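Local structure of ribose-5-phosphate isomerase RpiB (1O1X) at residues C98-A104 with W130-F135. The protein probably interconverts ribose 5-phosphate and ribulose 5-phosphate. Numbering follows the deposited sequence. Where two conformers were deposited one is given.
Sequences CLFPDMA and WIVDTF
P101 and I131 bring the two backbones to 4.4 Å, CA to CA, and one helical turn later A104 and F135 follow at 5.0 Å. Both pairs advance in sequence together, so helix 101-109 starts, just after its N-cap residue F100, alongside helix 125-137 and runs the same way. No hydrogen bond crosses; the evidence for the contact is apolar packing that buries 393 Å².

I131 makes the largest single contribution. With CG1 beside its backbone N (chi1 -65°) and the chain extended beyond (chi2 166°), CD1 reaches the loop leading into helix 101-109, lying 3.5 Å from L99 C. Its CG1 packs against the P101 ring, the two side chains crossing at about a right angle, while CG2 touches both C98 CB and A104 CB. C98 O, buried here, has no hydrogen-bonding partner in the model. Cutting I131 back to an alanine is likely to open a gap against L99 C and F100 N and to take an apolar neighbour from P101 CD and C98 CB.

P101 CG meets W130 CB at 3.8 Å. T134 turns its methyl to the other helix: CG2 approaches P101 O at 3.3 Å, whereas OG1 bonds back to W130 O at 2.9 Å, holding this rotation. That carbonyl also accepts from T134 N, the two donors arriving from opposite faces of its plane. A104 CB sits at the edge of the F135 ring, near its plane.

L116 of strand 115-117 touches C98, I131 and F135, while W130 makes a cation-pi contact with R105 of the third subunit. Strand 95-97, helix 101-109 and strand 115-117 form a beta-alpha-beta crossover, helix 125-137 follows, and these contacts pack the two helices together in the Rossmann-like fold known for RpiB.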
ATOM      1  N   CYS A  98       1.163  -7.981   7.201  1.00 12.37           N
ATOM      2  CA  CYS A  98       2.118  -7.424   6.255  1.00 13.25           C
ATOM      3  C   CYS A  98       1.490  -7.270   4.892  1.00 13.71           C
ATOM      4  O   CYS A  98       0.962  -8.247   4.323  1.00 13.66           O
ATOM      5  CB  CYS A  98       3.341  -8.336   6.157  1.00 13.73           C
ATOM      6  SG  CYS A  98       4.246  -8.572   7.718  1.00 14.62           S
ATOM      7  N   LEU A  99       1.549  -6.056   4.360  1.00 13.78           N
ATOM      8  CA  LEU A  99       0.951  -5.763   3.052  1.00 14.24           C
ATOM      9  C   LEU A  99       1.966  -5.691   1.921  1.00 13.02           C
ATOM     10  O   LEU A  99       1.609  -5.600   0.742  1.00 12.30           O
ATOM     11  CB  LEU A  99       0.157  -4.464   3.110  0.65 14.81           C
ATOM     12  CG  LEU A  99      -1.346  -4.704   3.265  0.65 18.53           C
ATOM     13  CD1 LEU A  99      -1.627  -5.407   4.603  0.65 17.29           C
ATOM     14  CD2 LEU A  99      -2.106  -3.365   3.146  0.65 21.34           C
ATOM     15  N   PHE A 100       3.244  -5.640   2.275  1.00 12.10           N
ATOM     16  CA  PHE A 100       4.332  -5.675   1.276  1.00 11.57           C
ATOM     17  C   PHE A 100       5.616  -6.276   1.932  1.00 11.79           C
ATOM     18  O   PHE A 100       5.700  -6.345   3.178  1.00 10.68           O
ATOM     19  CB  PHE A 100       4.566  -4.304   0.571  1.00 11.35           C
ATOM     20  CG  PHE A 100       4.855  -3.147   1.512  1.00 11.49           C
ATOM     21  CD1 PHE A 100       3.822  -2.417   2.072  1.00 13.87           C
ATOM     22  CD2 PHE A 100       6.169  -2.777   1.808  1.00 10.22           C
ATOM     23  CE1 PHE A 100       4.095  -1.352   2.935  1.00 14.06           C
ATOM     24  CE2 PHE A 100       6.437  -1.734   2.634  1.00 11.76           C
ATOM     25  CZ  PHE A 100       5.414  -1.036   3.218  1.00 11.34           C
ATOM     26  N   PRO A 101       6.555  -6.774   1.122  1.00 11.23           N
ATOM     27  CA  PRO A 101       7.703  -7.526   1.649  1.00 12.10           C
ATOM     28  C   PRO A 101       8.543  -6.868   2.734  1.00 12.43           C
ATOM     29  O   PRO A 101       8.933  -7.570   3.680  1.00 12.46           O
ATOM     30  CB  PRO A 101       8.490  -7.850   0.395  1.00 12.25           C
ATOM     31  CG  PRO A 101       7.408  -7.963  -0.669  1.00 12.63           C
ATOM     32  CD  PRO A 101       6.545  -6.802  -0.361  1.00 11.98           C
ATOM     33  N   ASP A 102       8.817  -5.578   2.648  1.00 12.78           N
ATOM     34  CA  ASP A 102       9.555  -4.904   3.720  1.00 13.70           C
ATOM     35  C   ASP A 102       8.883  -4.975   5.066  1.00 13.12           C
ATOM     36  O   ASP A 102       9.569  -4.990   6.099  1.00 12.44           O
ATOM     37  CB  ASP A 102       9.850  -3.457   3.401  1.00 14.60           C
ATOM     38  CG  ASP A 102      10.858  -3.320   2.282  1.00 21.23           C
ATOM     39  OD1 ASP A 102      10.436  -3.449   1.105  1.00 23.49           O
ATOM     40  OD2 ASP A 102      12.079  -3.152   2.502  1.00 27.20           O
HETATM   41  N   MSE A 103       7.554  -5.040   5.099  1.00 11.45           N
HETATM   42  CA  MSE A 103       6.901  -5.227   6.369  1.00 11.42           C
HETATM   43  C   MSE A 103       7.209  -6.597   6.983  1.00 11.75           C
HETATM   44  O   MSE A 103       7.436  -6.693   8.201  1.00 12.08           O
HETATM   45  CB  MSE A 103       5.396  -4.979   6.245  1.00 11.21           C
HETATM   46  CG  MSE A 103       5.069  -3.538   5.975  1.00 12.13           C
HETATM   47 SE   MSE A 103       3.106  -3.209   6.010  1.00 18.35          SE
HETATM   48  CE  MSE A 103       2.793  -3.310   7.928  1.00 14.62           C
ATOM     49  N   ALA A 104       7.216  -7.639   6.150  1.00 11.49           N
ATOM     50  CA  ALA A 104       7.561  -8.974   6.590  1.00 11.42           C
ATOM     51  C   ALA A 104       9.015  -9.016   7.021  1.00 11.26           C
ATOM     52  O   ALA A 104       9.340  -9.690   7.998  1.00 11.71           O
ATOM     53  CB  ALA A 104       7.320 -10.016   5.488  1.00 11.83           C
ATOM     54  N   TRP A 130       5.812 -13.107  -2.516  1.00 11.49           N
ATOM     55  CA  TRP A 130       6.997 -12.358  -2.153  1.00 12.21           C
ATOM     56  C   TRP A 130       7.049 -12.054  -0.664  1.00 11.07           C
ATOM     57  O   TRP A 130       8.137 -12.093  -0.060  1.00 11.31           O
ATOM     58  CB  TRP A 130       7.124 -11.011  -2.879  1.00 12.21           C
ATOM     59  CG  TRP A 130       7.111 -11.077  -4.356  1.00 16.50           C
ATOM     60  CD1 TRP A 130       7.388 -12.144  -5.150  1.00 20.11           C
ATOM     61  CD2 TRP A 130       6.775  -9.989  -5.234  1.00 17.96           C
ATOM     62  NE1 TRP A 130       7.188 -11.795  -6.469  1.00 23.85           N
ATOM     63  CE2 TRP A 130       6.801 -10.483  -6.541  1.00 22.08           C
ATOM     64  CE3 TRP A 130       6.389  -8.670  -5.027  1.00 18.79           C
ATOM     65  CZ2 TRP A 130       6.488  -9.687  -7.652  1.00 23.41           C
ATOM     66  CZ3 TRP A 130       6.101  -7.868  -6.121  1.00 20.44           C
ATOM     67  CH2 TRP A 130       6.138  -8.385  -7.415  1.00 21.52           C
ATOM     68  N   ILE A 131       5.898 -11.734  -0.076  1.00 10.50           N
ATOM     69  CA  ILE A 131       5.824 -11.450   1.360  1.00  9.78           C
ATOM     70  C   ILE A 131       6.173 -12.711   2.146  1.00 10.91           C
ATOM     71  O   ILE A 131       6.974 -12.662   3.100  1.00 10.84           O
ATOM     72  CB  ILE A 131       4.431 -10.880   1.766  1.00  9.45           C
ATOM     73  CG1 ILE A 131       4.188  -9.507   1.107  1.00  8.54           C
ATOM     74  CG2 ILE A 131       4.271 -10.752   3.272  1.00 11.47           C
ATOM     75  CD1 ILE A 131       2.740  -9.056   1.174  1.00  9.40           C
ATOM     76  N   VAL A 132       5.607 -13.832   1.732  1.00 10.11           N
ATOM     77  CA  VAL A 132       5.866 -15.132   2.364  1.00 11.44           C
ATOM     78  C   VAL A 132       7.354 -15.500   2.284  1.00 12.24           C
ATOM     79  O   VAL A 132       7.937 -15.907   3.284  1.00 12.43           O
ATOM     80  CB  VAL A 132       4.990 -16.247   1.735  1.00 11.63           C
ATOM     81  CG1 VAL A 132       5.475 -17.648   2.149  1.00 14.56           C
ATOM     82  CG2 VAL A 132       3.524 -16.067   2.096  1.00 12.39           C
ATOM     83  N   ASP A 133       7.968 -15.352   1.104  1.00 12.69           N
ATOM     84  CA  ASP A 133       9.379 -15.675   0.900  1.00 13.27           C
ATOM     85  C   ASP A 133      10.266 -14.820   1.824  1.00 12.87           C
ATOM     86  O   ASP A 133      11.213 -15.321   2.431  1.00 12.19           O
ATOM     87  CB  ASP A 133       9.829 -15.370  -0.520  1.00 13.79           C
ATOM     88  CG  ASP A 133       9.318 -16.366  -1.560  1.00 18.24           C
ATOM     89  OD1 ASP A 133       8.763 -17.427  -1.225  1.00 20.34           O
ATOM     90  OD2 ASP A 133       9.484 -16.101  -2.769  1.00 26.12           O
ATOM     91  N   THR A 134       9.944 -13.542   1.935  1.00 12.15           N
ATOM     92  CA  THR A 134      10.681 -12.636   2.828  1.00 11.63           C
ATOM     93  C   THR A 134      10.536 -13.034   4.310  1.00 11.92           C
ATOM     94  O   THR A 134      11.517 -13.093   5.068  1.00 10.31           O
ATOM     95  CB  THR A 134      10.162 -11.218   2.616  1.00 11.83           C
ATOM     96  OG1 THR A 134      10.392 -10.854   1.254  1.00 10.53           O
ATOM     97  CG2 THR A 134      10.933 -10.212   3.451  1.00 12.34           C
ATOM     98  N   PHE A 135       9.291 -13.331   4.706  1.00 11.80           N
ATOM     99  CA  PHE A 135       8.987 -13.748   6.057  1.00 12.21           C
ATOM    100  C   PHE A 135       9.776 -15.003   6.453  1.00 12.67           C
ATOM    101  O   PHE A 135      10.329 -15.071   7.537  1.00 12.40           O
ATOM    102  CB  PHE A 135       7.478 -14.009   6.211  1.00 11.64           C
ATOM    103  CG  PHE A 135       7.014 -14.064   7.637  1.00 12.41           C
ATOM    104  CD1 PHE A 135       6.729 -12.885   8.334  1.00 11.80           C
ATOM    105  CD2 PHE A 135       6.825 -15.278   8.281  1.00 11.68           C
ATOM    106  CE1 PHE A 135       6.243 -12.934   9.641  1.00 11.51           C
ATOM    107  CE2 PHE A 135       6.363 -15.310   9.610  1.00 12.19           C
ATOM    108  CZ  PHE A 135       6.081 -14.154  10.270  1.00 11.62           C
TER